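Local coordinates for GTPase-activating protein skywalker (PDB 6R82) that acts, as a full-length protein, as a GTPase-activating protein for Rab35 that regulates synaptic vesicle protein turnover, and is represented here by its TLDc domain, at residues Phe16-Trp21 and Phe101-Glu106; Val51-Pro56 and Arg76-Asn81; Met60-Asn65 and Ile176-Val181; Gly140-Ala145 and Ser159-Asn164. One frame throughout, in Å; residues are numbered along the deposited sequence.

From the N terminus, helix 13-18 and the turn after it meet strand 99-104 in contact 1, which closes a long loop. Nested inside it, contact 2 joins the turn after helix 44-51 to the 3-10 segment 77-81 and closes a short loop holding strands 57-63 and 68-73. Contact 3 crosses both, pairing strand 57-63 with strand 173-185, and touches contact 1 through Met60 and contact 2 through Val181. Within the long loop it closes, and after contacts 1 and 2 have closed, contact 4 joins loops 140-145 and 159-164 round strands 146-149 and 154-156. Together they tie helix 13-18, the sheet and its connecting loops into one TLDc domain.

Contact 1: residues Phe16-Trp21 and Phe101-Glu106; sequences FTLWSW and FSLYPE
Leu18 of helix 13-18 drives both its methyl groups into the side chains of Phe101 and Leu103 on strand 99-104. Its CD1 sits over one face of the Phe101 ring, 3.9 Å from the ring centroid and displaced toward the rim, a CH-pi contact in which the two side chains cross at about a right angle. The other methyl, CD2, meets Leu103 CD2 at 3.6 Å. Phe101 CG lies between its backbone N and carbonyl carbon: chi1 of 67° brings the ring beside Leu18, and chi2 of 87° turns a face to the methyl. Trp21 CZ3, on the six-membered ring of the indole, lies 3.9 Å from Phe101 CB and also touches Leu103 CD2, the tryptophan and leucine side chains running antiparallel past each other. Thr17 adds a looser methyl contact, while its OG1 bonds back to Gln13 O. Leu58 and Met60 of strand 57-63 also pack on Leu18, and Phe14 on Leu103, whose backbone forms with Tyr104 a classic beta bulge opposite Val68. Between these two segments of the TLDc domain the join is apolar packing and one CH-pi contact, and so depends on shape fit, not on directional bonds.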
loop_
_atom_site.group_PDB
_atom_site.type_symbol
_atom_site.label_atom_id
_atom_site.label_comp_id
_atom_site.label_asym_id
_atom_site.label_seq_id
_atom_site.Cartn_x
_atom_site.Cartn_y
_atom_site.Cartn_z
ATOM N N PHE A 16 -11.831 5.177 8.813
ATOM C CA PHE A 16 -12.091 5.299 10.245
ATOM C C PHE A 16 -11.778 4.003 10.976
ATOM O O PHE A 16 -11.310 4.040 12.121
ATOM C CB PHE A 16 -13.541 5.738 10.481
ATOM C CG PHE A 16 -13.780 7.195 10.185
ATOM C CD1 PHE A 16 -13.384 8.171 11.087
ATOM C CD2 PHE A 16 -14.381 7.592 8.996
ATOM C CE1 PHE A 16 -13.576 9.522 10.813
ATOM C CE2 PHE A 16 -14.591 8.937 8.716
ATOM C CZ PHE A 16 -14.190 9.910 9.635
ATOM N N THR A 17 -11.989 2.854 10.314
ATOM C CA THR A 17 -11.610 1.565 10.897
ATOM C C THR A 17 -10.104 1.449 11.041
ATOM O O THR A 17 -9.611 0.903 12.034
ATOM C CB THR A 17 -12.132 0.413 10.032
ATOM O OG1 THR A 17 -13.533 0.591 9.796
ATOM C CG2 THR A 17 -11.907 -0.923 10.713
ATOM N N LEU A 18 -9.357 1.944 10.048
ATOM C CA LEU A 18 -7.897 1.852 10.049
ATOM C C LEU A 18 -7.219 2.899 10.925
ATOM O O LEU A 18 -6.024 2.756 11.211
ATOM C CB LEU A 18 -7.352 2.036 8.628
ATOM C CG LEU A 18 -7.634 0.943 7.620
ATOM C CD1 LEU A 18 -7.042 1.347 6.292
ATOM C CD2 LEU A 18 -7.032 -0.356 8.111
ATOM N N TRP A 19 -7.936 3.956 11.322
ATOM C CA TRP A 19 -7.272 5.169 11.800
ATOM C C TRP A 19 -6.319 4.886 12.957
ATOM O O TRP A 19 -5.191 5.408 12.980
ATOM C CB TRP A 19 -8.303 6.227 12.192
ATOM C CG TRP A 19 -7.770 7.637 12.048
ATOM C CD1 TRP A 19 -7.585 8.557 13.051
ATOM C CD2 TRP A 19 -7.335 8.275 10.835
ATOM N NE1 TRP A 19 -7.067 9.727 12.530
ATOM C CE2 TRP A 19 -6.905 9.581 11.178
ATOM C CE3 TRP A 19 -7.279 7.872 9.492
ATOM C CZ2 TRP A 19 -6.417 10.484 10.227
ATOM C CZ3 TRP A 19 -6.794 8.765 8.549
ATOM C CH2 TRP A 19 -6.366 10.058 8.919
ATOM N N SER A 20 -6.728 4.040 13.908
ATOM C CA SER A 20 -5.886 3.799 15.078
ATOM C C SER A 20 -4.648 2.966 14.765
ATOM O O SER A 20 -3.755 2.878 15.617
ATOM C CB SER A 20 -6.688 3.119 16.201
ATOM O OG SER A 20 -7.241 1.881 15.780
ATOM N N TRP A 21 -4.542 2.374 13.577
ATOM C CA TRP A 21 -3.319 1.642 13.249
ATOM C C TRP A 21 -2.206 2.518 12.680
ATOM O O TRP A 21 -1.059 2.059 12.605
ATOM C CB TRP A 21 -3.616 0.526 12.251
ATOM C CG TRP A 21 -4.402 -0.593 12.822
ATOM C CD1 TRP A 21 -4.548 -0.911 14.146
ATOM C CD2 TRP A 21 -5.157 -1.557 12.092
ATOM N NE1 TRP A 21 -5.353 -2.017 14.277
ATOM C CE2 TRP A 21 -5.740 -2.431 13.029
ATOM C CE3 TRP A 21 -5.394 -1.770 10.735
ATOM C CZ2 TRP A 21 -6.548 -3.494 12.650
ATOM C CZ3 TRP A 21 -6.195 -2.827 10.363
ATOM C CH2 TRP A 21 -6.758 -3.676 11.314
ATOM N N PHE A 101 -2.091 -4.424 5.968
ATOM C CA PHE A 101 -3.315 -4.678 6.708
ATOM C C PHE A 101 -4.274 -5.440 5.809
ATOM O O PHE A 101 -4.142 -5.432 4.580
ATOM C CB PHE A 101 -3.968 -3.374 7.199
ATOM C CG PHE A 101 -4.488 -2.503 6.093
ATOM C CD1 PHE A 101 -5.762 -2.680 5.585
ATOM C CD2 PHE A 101 -3.690 -1.508 5.550
ATOM C CE1 PHE A 101 -6.241 -1.882 4.554
ATOM C CE2 PHE A 101 -4.159 -0.700 4.527
ATOM C CZ PHE A 101 -5.440 -0.888 4.026
ATOM N N SER A 102 -5.249 -6.092 6.442
ATOM C CA SER A 102 -6.428 -6.604 5.762
ATOM C C SER A 102 -7.651 -6.228 6.580
ATOM O O SER A 102 -7.601 -6.210 7.812
ATOM C CB SER A 102 -6.378 -8.136 5.571
ATOM O OG SER A 102 -5.944 -8.796 6.748
ATOM N N LEU A 103 -8.743 -5.914 5.888
ATOM C CA LEU A 103 -10.016 -5.631 6.537
ATOM C C LEU A 103 -11.054 -6.733 6.349
ATOM O O LEU A 103 -11.840 -6.975 7.267
ATOM C CB LEU A 103 -10.587 -4.298 6.028
ATOM C CG LEU A 103 -9.798 -3.040 6.418
ATOM C CD1 LEU A 103 -10.579 -1.770 6.095
ATOM C CD2 LEU A 103 -9.426 -3.076 7.890
ATOM N N TYR A 104 -11.058 -7.411 5.198
ATOM C CA TYR A 104 -11.942 -8.533 4.897
ATOM C C TYR A 104 -11.178 -9.537 4.045
ATOM O O TYR A 104 -10.342 -9.137 3.227
ATOM C CB TYR A 104 -13.217 -8.085 4.164
ATOM C CG TYR A 104 -14.019 -7.041 4.914
ATOM C CD1 TYR A 104 -13.924 -5.691 4.580
ATOM C CD2 TYR A 104 -14.870 -7.402 5.961
ATOM C CE1 TYR A 104 -14.655 -4.720 5.265
ATOM C CE2 TYR A 104 -15.606 -6.441 6.654
ATOM C CZ TYR A 104 -15.494 -5.102 6.301
ATOM O OH TYR A 104 -16.220 -4.143 6.982
ATOM N N PRO A 105 -11.433 -10.851 4.215
ATOM C CA PRO A 105 -12.368 -11.433 5.186
ATOM C C PRO A 105 -11.839 -11.336 6.614
ATOM O O PRO A 105 -12.594 -11.044 7.537
ATOM C CB PRO A 105 -12.474 -12.892 4.733
ATOM C CG PRO A 105 -11.164 -13.173 4.055
ATOM C CD PRO A 105 -10.764 -11.887 3.397
ATOM N N GLU A 106 -10.544 -11.574 6.781
ATOM C CA GLU A 106 -9.889 -11.395 8.065
ATOM C C GLU A 106 -9.603 -9.915 8.313
ATOM O O GLU A 106 -9.700 -9.071 7.416
ATOM C CB GLU A 106 -8.588 -12.191 8.119
ATOM C CG GLU A 106 -8.741 -13.669 7.828
ATOM C CD GLU A 106 -8.990 -14.479 9.086
ATOM O OE1 GLU A 106 -10.110 -14.398 9.636
ATOM O OE2 GLU A 106 -8.057 -15.189 9.526
#

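Contact 2: residues Val51-Pro56 and Arg76-Asn81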
loop_
_atom_site.group_PDB
_atom_site.type_symbol
_atom_site.label_atom_id
_atom_site.label_comp_id
_atom_site.label_asym_id
_atom_site.label_seq_id
_atom_site.Cartn_x
_atom_site.Cartn_y
_atom_site.Cartn_z
ATOM N N VAL A 51 0.278 10.323 -7.541
ATOM C CA VAL A 51 0.605 10.021 -6.149
ATOM C C VAL A 51 2.079 10.175 -5.809
ATOM O O VAL A 51 2.422 10.156 -4.613
ATOM C CB VAL A 51 0.132 8.605 -5.735
ATOM C CG1 VAL A 51 -1.291 8.331 -6.218
ATOM C CG2 VAL A 51 1.103 7.520 -6.214
ATOM N N GLU A 52 2.970 10.303 -6.795
ATOM C CA GLU A 52 4.360 9.900 -6.539
ATOM C C GLU A 52 5.137 10.865 -5.650
ATOM O O GLU A 52 6.165 10.467 -5.089
ATOM C CB GLU A 52 5.116 9.705 -7.861
ATOM C CG GLU A 52 5.438 10.974 -8.629
ATOM C CD GLU A 52 6.163 10.651 -9.943
ATOM O OE1 GLU A 52 6.592 9.482 -10.126
ATOM O OE2 GLU A 52 6.304 11.557 -10.785
ATOM N N GLN A 53 4.682 12.108 -5.475
ATOM C CA GLN A 53 5.370 13.031 -4.570
ATOM C C GLN A 53 4.736 13.126 -3.172
ATOM O O GLN A 53 5.216 13.910 -2.338
ATOM C CB GLN A 53 5.466 14.423 -5.208
ATOM C CG GLN A 53 6.397 14.485 -6.467
ATOM C CD GLN A 53 7.889 14.380 -6.114
ATOM O OE1 GLN A 53 8.258 13.866 -5.059
ATOM N NE2 GLN A 53 8.746 14.893 -6.993
ATOM N N HIS A 54 3.712 12.327 -2.873
ATOM C CA HIS A 54 3.102 12.327 -1.536
ATOM C C HIS A 54 3.781 11.321 -0.616
ATOM O O HIS A 54 4.138 10.225 -1.042
ATOM C CB HIS A 54 1.611 11.995 -1.612
ATOM C CG HIS A 54 0.778 13.099 -2.190
ATOM N ND1 HIS A 54 0.205 14.085 -1.414
ATOM C CD2 HIS A 54 0.419 13.369 -3.466
ATOM C CE1 HIS A 54 -0.451 14.933 -2.189
ATOM N NE2 HIS A 54 -0.347 14.513 -3.440
ATOM N N GLU A 55 3.940 11.685 0.655
ATOM C CA GLU A 55 4.325 10.684 1.644
ATOM C C GLU A 55 3.841 11.128 3.014
ATOM O O GLU A 55 3.773 12.335 3.284
ATOM C CB GLU A 55 5.841 10.449 1.680
ATOM C CG GLU A 55 6.618 11.610 2.247
ATOM C CD GLU A 55 8.068 11.256 2.573
ATOM O OE1 GLU A 55 8.715 10.533 1.774
ATOM O OE2 GLU A 55 8.551 11.706 3.637
ATOM N N PRO A 56 3.436 10.191 3.873
ATOM C CA PRO A 56 3.212 8.767 3.573
ATOM C C PRO A 56 1.921 8.589 2.788
ATOM O O PRO A 56 1.249 9.592 2.539
ATOM C CB PRO A 56 3.078 8.142 4.956
ATOM C CG PRO A 56 2.398 9.267 5.767
ATOM C CD PRO A 56 2.987 10.556 5.232
ATOM N N ARG A 76 7.660 8.218 -0.619
ATOM C CA ARG A 76 7.063 8.587 -1.896
ATOM C C ARG A 76 7.424 7.574 -2.979
ATOM O O ARG A 76 8.538 7.039 -3.016
ATOM C CB ARG A 76 7.468 10.001 -2.317
ATOM C CG ARG A 76 8.822 10.394 -1.985
ATOM C CD ARG A 76 9.057 11.885 -2.147
ATOM N NE ARG A 76 10.478 12.013 -1.907
ATOM C CZ ARG A 76 11.377 12.410 -2.795
ATOM N NH1 ARG A 76 11.001 12.802 -4.012
ATOM N NH2 ARG A 76 12.654 12.445 -2.435
ATOM N N TRP A 77 6.451 7.271 -3.834
ATOM C CA TRP A 77 6.721 6.336 -4.919
ATOM C C TRP A 77 7.733 6.912 -5.898
ATOM O O TRP A 77 8.358 6.153 -6.637
ATOM C CB TRP A 77 5.417 5.951 -5.622
ATOM C CG TRP A 77 4.540 5.023 -4.790
ATOM C CD1 TRP A 77 3.417 5.366 -4.099
ATOM C CD2 TRP A 77 4.726 3.615 -4.577
ATOM N NE1 TRP A 77 2.898 4.265 -3.464
ATOM C CE2 TRP A 77 3.682 3.177 -3.738
ATOM C CE3 TRP A 77 5.682 2.687 -5.004
ATOM C CZ2 TRP A 77 3.547 1.838 -3.326
ATOM C CZ3 TRP A 77 5.560 1.354 -4.581
ATOM C CH2 TRP A 77 4.492 0.945 -3.758
ATOM N N PHE A 78 7.919 8.238 -5.897
ATOM C CA PHE A 78 8.983 8.870 -6.668
ATOM C C PHE A 78 10.335 8.216 -6.418
ATOM O O PHE A 78 11.186 8.201 -7.312
ATOM C CB PHE A 78 9.064 10.353 -6.309
ATOM C CG PHE A 78 10.076 11.145 -7.114
ATOM C CD1 PHE A 78 9.716 11.718 -8.326
ATOM C CD2 PHE A 78 11.369 11.354 -6.626
ATOM C CE1 PHE A 78 10.629 12.474 -9.066
ATOM C CE2 PHE A 78 12.294 12.103 -7.349
ATOM C CZ PHE A 78 11.928 12.665 -8.572
ATOM N N GLU A 79 10.559 7.689 -5.214
ATOM C CA GLU A 79 11.858 7.114 -4.877
ATOM C C GLU A 79 12.104 5.745 -5.514
ATOM O O GLU A 79 13.176 5.181 -5.310
ATOM C CB GLU A 79 12.005 7.020 -3.351
ATOM C CG GLU A 79 12.172 8.420 -2.703
ATOM C CD GLU A 79 12.331 8.381 -1.178
ATOM O OE1 GLU A 79 12.453 7.282 -0.601
ATOM O OE2 GLU A 79 12.340 9.468 -0.556
ATOM N N ARG A 80 11.159 5.213 -6.296
ATOM C CA ARG A 80 11.366 3.916 -6.930
ATOM C C ARG A 80 12.573 3.910 -7.866
ATOM O O ARG A 80 13.086 2.828 -8.180
ATOM C CB ARG A 80 10.109 3.508 -7.700
ATOM C CG ARG A 80 9.792 4.453 -8.851
ATOM C CD ARG A 80 8.407 4.223 -9.428
ATOM N NE ARG A 80 8.173 5.063 -10.608
ATOM C CZ ARG A 80 7.733 6.323 -10.574
ATOM N NH1 ARG A 80 7.462 6.932 -9.403
ATOM N NH2 ARG A 80 7.570 6.986 -11.707
ATOM N N ASN A 81 13.040 5.085 -8.315
ATOM C CA ASN A 81 14.086 5.183 -9.327
ATOM C C ASN A 81 15.428 5.613 -8.753
ATOM O O ASN A 81 16.358 5.869 -9.518
ATOM C CB ASN A 81 13.667 6.146 -10.440
ATOM C CG ASN A 81 12.601 5.561 -11.335
ATOM O OD1 ASN A 81 12.694 4.403 -11.731
ATOM N ND2 ASN A 81 11.581 6.358 -11.666
HETATM O O HOH W 1 3.830 8.437 -3.173
#
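Glu52 and Phe78 join a type I beta turn, Val51 to His54, to a 3-10 segment, 77-81, in the TLDc domain. Phe78 N donates to Glu52 O at 2.9 Å. The Glu52 carboxylate forms a salt bridge with Arg80: NH1 and NH2 both grip OE1 end-on, at 2.8 and 3.1 Å, with the oxygen in the guanidinium plane. Arg80 NH1 also bonds to Trp77 O, which accepts Arg80 N from the opposite face of its carbonyl plane, and Tyr48 adds a cation-pi contact to the same arginine. Gln53 is bent at chi2 (-72°), which lays its amide nearly parallel to the Phe78 ring, NE2 over one face. A water accepts from Trp77 N at 2.9 Å and lies within bonding distance of the carbonyl oxygens of Val51 and His54. Arg76 N has a weak, long bond (3.5 Å) to Glu55 OE1. Arg76 NE forms a salt bridge with Glu79, and its NH1 donates to Gln53 OE1 at 3.1 Å, in the amide plane and on a lone pair.

Contact 3: residues Met60-Asn65 and Ile176-Val181; sequences MIKTCN and IRVLEV
Met60-Thr63 and Val178-Val181 run antiparallel, their axes 4.9 Å apart at closest approach, with Met60 and Glu180 forming a hydrogen-bonded pair through both their N-H and C=O groups. Lys62 N donates to Val178 O at 2.9 Å. A classic beta bulge follows, in which Lys62 O accepts from both Arg177 N, at 2.7 Å, and Val178 N, at 3.2 Å, and the register shifts by one residue. Ile61 and Leu179 share one face of the sheet, Ile61 CG1 lying 3.6 Å from Leu179 CD1; the CG2 branch of Ile61 reaches CG1 of Ile176, which lies before the corner at Arg177. Met148 of strand 146-149 packs against all three residues. The other face carries Met60, Lys62, Val178 and Glu180. There the lysine chain runs alongside Val178, Lys62 CD pressed to 3.3 Å from Val178 CG1, closer than two such carbons normally pack. Bends along the chain, beginning at chi2 (136°), carry Lys62 NZ to 3.8 Å from Glu180 OE1, a long salt bridge; that oxygen is also hydrogen-bonded to Tyr182 OH. Phe14 of helix 13-18 touches the lysine and Met60. The join therefore rests chiefly on backbone bonds and apolar packing: NZ is buried without a hydrogen-bonding partner, and the distant carboxylate probably compensates its charge only in part.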
loop_
_atom_site.group_PDB
_atom_site.type_symbol
_atom_site.label_atom_id
_atom_site.label_comp_id
_atom_site.label_asym_id
_atom_site.label_seq_id
_atom_site.Cartn_x
_atom_site.Cartn_y
_atom_site.Cartn_z
ATOM N N MET A 60 -5.457 1.161 -0.565
ATOM C CA MET A 60 -6.590 0.294 -0.249
ATOM C C MET A 60 -7.082 -0.407 -1.508
ATOM O O MET A 60 -7.457 0.254 -2.479
ATOM C CB MET A 60 -7.733 1.083 0.385
ATOM C CG MET A 60 -8.574 0.222 1.324
ATOM S SD MET A 60 -9.594 1.224 2.404
ATOM C CE MET A 60 -8.364 2.310 3.150
ATOM N N ILE A 61 -7.116 -1.736 -1.472
ATOM C CA ILE A 61 -7.543 -2.556 -2.601
ATOM C C ILE A 61 -8.859 -3.231 -2.248
ATOM O O ILE A 61 -8.982 -3.859 -1.188
ATOM C CB ILE A 61 -6.485 -3.610 -2.971
ATOM C CG1 ILE A 61 -5.196 -2.926 -3.426
ATOM C CG2 ILE A 61 -7.019 -4.564 -4.053
ATOM C CD1 ILE A 61 -3.970 -3.793 -3.329
ATOM N N LYS A 62 -9.831 -3.116 -3.144
ATOM C CA LYS A 62 -11.079 -3.867 -3.072
ATOM C C LYS A 62 -11.095 -4.836 -4.256
ATOM O O LYS A 62 -11.100 -4.404 -5.415
ATOM C CB LYS A 62 -12.279 -2.920 -3.088
ATOM C CG LYS A 62 -12.486 -2.121 -1.773
ATOM C CD LYS A 62 -12.806 -0.639 -2.031
ATOM C CE LYS A 62 -12.277 0.268 -0.923
ATOM N NZ LYS A 62 -10.789 0.421 -0.967
ATOM N N THR A 63 -11.084 -6.138 -3.967
ATOM C CA THR A 63 -11.090 -7.143 -5.026
ATOM C C THR A 63 -12.511 -7.452 -5.494
ATOM O O THR A 63 -13.497 -7.179 -4.804
ATOM C CB THR A 63 -10.426 -8.443 -4.569
ATOM O OG1 THR A 63 -11.352 -9.221 -3.801
ATOM C CG2 THR A 63 -9.188 -8.156 -3.742
ATOM N N CYS A 64 -12.604 -8.043 -6.690
ATOM C CA CYS A 64 -13.896 -8.496 -7.200
ATOM C C CYS A 64 -14.486 -9.613 -6.350
ATOM O O CYS A 64 -15.693 -9.861 -6.426
ATOM C CB CYS A 64 -13.758 -8.960 -8.651
ATOM S SG CYS A 64 -13.208 -7.675 -9.822
ATOM N N ASN A 65 -13.660 -10.285 -5.549
ATOM C CA ASN A 65 -14.079 -11.299 -4.590
ATOM C C ASN A 65 -14.438 -10.711 -3.221
ATOM O O ASN A 65 -14.518 -11.459 -2.238
ATOM C CB ASN A 65 -12.966 -12.349 -4.438
ATOM C CG ASN A 65 -13.500 -13.741 -4.138
ATOM O OD1 ASN A 65 -14.629 -14.081 -4.494
ATOM N ND2 ASN A 65 -12.677 -14.558 -3.483
ATOM N N ILE A 176 -8.742 -6.539 -9.304
ATOM C CA ILE A 176 -8.994 -5.298 -8.584
ATOM C C ILE A 176 -10.316 -4.717 -9.060
ATOM O O ILE A 176 -10.474 -4.397 -10.243
ATOM C CB ILE A 176 -7.844 -4.300 -8.786
ATOM C CG1 ILE A 176 -6.580 -4.842 -8.114
ATOM C CG2 ILE A 176 -8.220 -2.921 -8.231
ATOM C CD1 ILE A 176 -5.396 -4.966 -9.048
ATOM N N ARG A 177 -11.273 -4.593 -8.141
ATOM C CA ARG A 177 -12.498 -3.873 -8.457
ATOM C C ARG A 177 -12.279 -2.370 -8.361
ATOM O O ARG A 177 -12.665 -1.618 -9.261
ATOM C CB ARG A 177 -13.631 -4.307 -7.530
ATOM C CG ARG A 177 -14.998 -3.883 -8.034
ATOM C CD ARG A 177 -16.032 -3.874 -6.923
ATOM N NE ARG A 177 -16.069 -5.138 -6.190
ATOM C CZ ARG A 177 -17.109 -5.554 -5.470
ATOM N NH1 ARG A 177 -18.207 -4.806 -5.390
ATOM N NH2 ARG A 177 -17.055 -6.717 -4.831
ATOM N N VAL A 178 -11.659 -1.914 -7.277
ATOM C CA VAL A 178 -11.270 -0.514 -7.156
ATOM C C VAL A 178 -10.013 -0.428 -6.299
ATOM O O VAL A 178 -9.833 -1.182 -5.335
ATOM C CB VAL A 178 -12.428 0.352 -6.609
ATOM C CG1 VAL A 178 -12.980 -0.243 -5.340
ATOM C CG2 VAL A 178 -11.972 1.802 -6.383
ATOM N N LEU A 179 -9.114 0.457 -6.704
ATOM C CA LEU A 179 -7.943 0.800 -5.917
ATOM C C LEU A 179 -8.024 2.273 -5.539
ATOM O O LEU A 179 -8.380 3.111 -6.372
ATOM C CB LEU A 179 -6.655 0.513 -6.690
ATOM C CG LEU A 179 -5.411 0.940 -5.914
ATOM C CD1 LEU A 179 -4.480 -0.226 -5.761
ATOM C CD2 LEU A 179 -4.729 2.075 -6.637
ATOM N N GLU A 180 -7.706 2.570 -4.278
ATOM C CA GLU A 180 -7.704 3.929 -3.754
ATOM C C GLU A 180 -6.385 4.210 -3.048
ATOM O O GLU A 180 -5.849 3.343 -2.354
ATOM C CB GLU A 180 -8.869 4.144 -2.772
ATOM C CG GLU A 180 -10.211 4.411 -3.464
ATOM C CD GLU A 180 -11.403 4.427 -2.498
ATOM O OE1 GLU A 180 -11.215 4.135 -1.286
ATOM O OE2 GLU A 180 -12.532 4.725 -2.967
ATOM N N VAL A 181 -5.867 5.428 -3.229
ATOM C CA VAL A 181 -4.675 5.897 -2.529
ATOM C C VAL A 181 -5.002 7.216 -1.836
ATOM O O VAL A 181 -5.517 8.140 -2.471
ATOM C CB VAL A 181 -3.470 6.080 -3.475
ATOM C CG1 VAL A 181 -2.199 6.357 -2.654
ATOM C CG2 VAL A 181 -3.278 4.847 -4.343
#

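Contact 4: residues Gly140-Ala145 and Ser159-Asn164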
loop_
_atom_site.group_PDB
_atom_site.type_symbol
_atom_site.label_atom_id
_atom_site.label_comp_id
_atom_site.label_asym_id
_atom_site.label_seq_id
_atom_site.Cartn_x
_atom_site.Cartn_y
_atom_site.Cartn_z
ATOM N N GLY A 140 8.508 -7.748 0.492
ATOM C CA GLY A 140 9.310 -8.685 -0.259
ATOM C C GLY A 140 10.114 -9.612 0.638
ATOM O O GLY A 140 10.056 -9.541 1.868
ATOM N N GLY A 141 10.884 -10.480 -0.017
ATOM C CA GLY A 141 11.687 -11.468 0.674
ATOM C C GLY A 141 11.031 -12.834 0.637
ATOM O O GLY A 141 10.172 -13.136 1.472
ATOM N N GLU A 142 11.416 -13.657 -0.344
ATOM C CA GLU A 142 10.893 -15.016 -0.510
ATOM C C GLU A 142 9.374 -15.006 -0.689
ATOM O O GLU A 142 8.638 -15.759 -0.042
ATOM C CB GLU A 142 11.319 -15.919 0.659
ATOM C CG GLU A 142 12.842 -15.988 0.850
ATOM C CD GLU A 142 13.305 -17.126 1.768
ATOM O OE1 GLU A 142 12.773 -17.273 2.891
ATOM O OE2 GLU A 142 14.219 -17.877 1.362
ATOM N N GLY A 143 8.918 -14.159 -1.608
ATOM C CA GLY A 143 7.510 -13.894 -1.813
ATOM C C GLY A 143 7.228 -12.408 -1.818
ATOM O O GLY A 143 8.042 -11.582 -1.406
ATOM N N GLN A 144 6.040 -12.073 -2.304
ATOM C CA GLN A 144 5.600 -10.690 -2.426
ATOM C C GLN A 144 4.217 -10.556 -1.803
ATOM O O GLN A 144 3.257 -11.183 -2.267
ATOM C CB GLN A 144 5.602 -10.249 -3.893
ATOM C CG GLN A 144 7.012 -10.288 -4.481
ATOM C CD GLN A 144 7.076 -9.838 -5.923
ATOM O OE1 GLN A 144 6.274 -10.263 -6.763
ATOM N NE2 GLN A 144 8.034 -8.966 -6.222
ATOM N N ALA A 145 4.116 -9.734 -0.756
ATOM C CA ALA A 145 2.859 -9.615 -0.020
ATOM C C ALA A 145 1.748 -9.050 -0.895
ATOM O O ALA A 145 0.625 -9.567 -0.897
ATOM C CB ALA A 145 3.059 -8.749 1.219
ATOM N N SER A 159 2.908 -14.883 1.111
ATOM C CA SER A 159 3.658 -14.587 2.318
ATOM C C SER A 159 5.007 -13.989 1.953
ATOM O O SER A 159 5.626 -14.363 0.954
ATOM C CB SER A 159 3.859 -15.848 3.153
ATOM O OG SER A 159 2.613 -16.457 3.426
ATOM N N CYS A 160 5.460 -13.039 2.768
ATOM C CA CYS A 160 6.778 -12.453 2.596
ATOM C C CYS A 160 7.465 -12.381 3.952
ATOM O O CYS A 160 6.815 -12.378 4.998
ATOM C CB CYS A 160 6.695 -11.061 1.948
ATOM S SG CYS A 160 6.299 -9.717 3.115
ATOM N N LYS A 161 8.797 -12.325 3.923
ATOM C CA LYS A 161 9.571 -12.321 5.160
ATOM C C LYS A 161 9.686 -10.950 5.815
ATOM O O LYS A 161 10.028 -10.873 7.003
ATOM C CB LYS A 161 10.978 -12.855 4.910
ATOM C CG LYS A 161 11.067 -14.356 5.045
ATOM C CD LYS A 161 12.454 -14.880 4.748
ATOM C CE LYS A 161 13.497 -14.349 5.721
ATOM N NZ LYS A 161 14.034 -13.004 5.359
ATOM N N THR A 162 9.456 -9.866 5.078
ATOM C CA THR A 162 9.502 -8.560 5.721
ATOM C C THR A 162 8.340 -8.389 6.700
ATOM O O THR A 162 8.515 -7.799 7.770
ATOM C CB THR A 162 9.524 -7.461 4.652
ATOM O OG1 THR A 162 10.770 -7.525 3.939
ATOM C CG2 THR A 162 9.401 -6.074 5.289
ATOM N N PHE A 163 7.174 -8.958 6.390
ATOM C CA PHE A 163 5.993 -8.795 7.219
ATOM C C PHE A 163 5.438 -10.089 7.804
ATOM O O PHE A 163 4.514 -10.020 8.622
ATOM C CB PHE A 163 4.893 -8.092 6.413
ATOM C CG PHE A 163 5.247 -6.688 6.040
ATOM C CD1 PHE A 163 5.463 -5.733 7.028
ATOM C CD2 PHE A 163 5.414 -6.327 4.708
ATOM C CE1 PHE A 163 5.814 -4.431 6.697
ATOM C CE2 PHE A 163 5.757 -5.024 4.365
ATOM C CZ PHE A 163 5.960 -4.074 5.356
ATOM N N ASN A 164 5.967 -11.254 7.414
ATOM C CA ASN A 164 5.543 -12.561 7.935
ATOM C C ASN A 164 4.027 -12.719 7.921
ATOM O O ASN A 164 3.414 -13.172 8.889
ATOM C CB ASN A 164 6.091 -12.805 9.339
ATOM C CG ASN A 164 6.167 -14.286 9.678
ATOM O OD1 ASN A 164 5.167 -14.901 10.060
ATOM N ND2 ASN A 164 7.352 -14.869 9.523
#
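Gly140 O takes two bonds from Thr162, one from the backbone N at 3.3 Å and one from OG1 at 3.0 Å, which comes from above the carbonyl plane. One residue on, Lys161 N donates to Gly141 O at 2.9 Å. Gly143 CA approaches Ser159 O at 3.4 Å in a CA-H...O contact. Its backbone conformation, like that of Gly141, suits a residue with no side chain, and the two loops come close there. With chi1 at 82°, the Cys160 sulfur is folded back over its own backbone, SG 3.9 Å from Ala145 CB. Glu142 OE1 lies against the aliphatic part of Lys161, 3.0 Å from CD: the charged ends stay apart, and Lys161 NZ bonds instead to Ser124 OG. Further out, Thr162 OG1 is also bonded to Leu127 N, while Asn165 holds Cys160 N through its OD1 and Ser159 OG through its backbone O. The two loops thus meet beside the sheet of the TLDc domain. Loop 140-145 links strand 135-138 to strand 146-149; loop 159-164 leads from strand 154-156 toward strand 173-185, and Leu100 of strand 99-104 touches both Ala145 and Phe163.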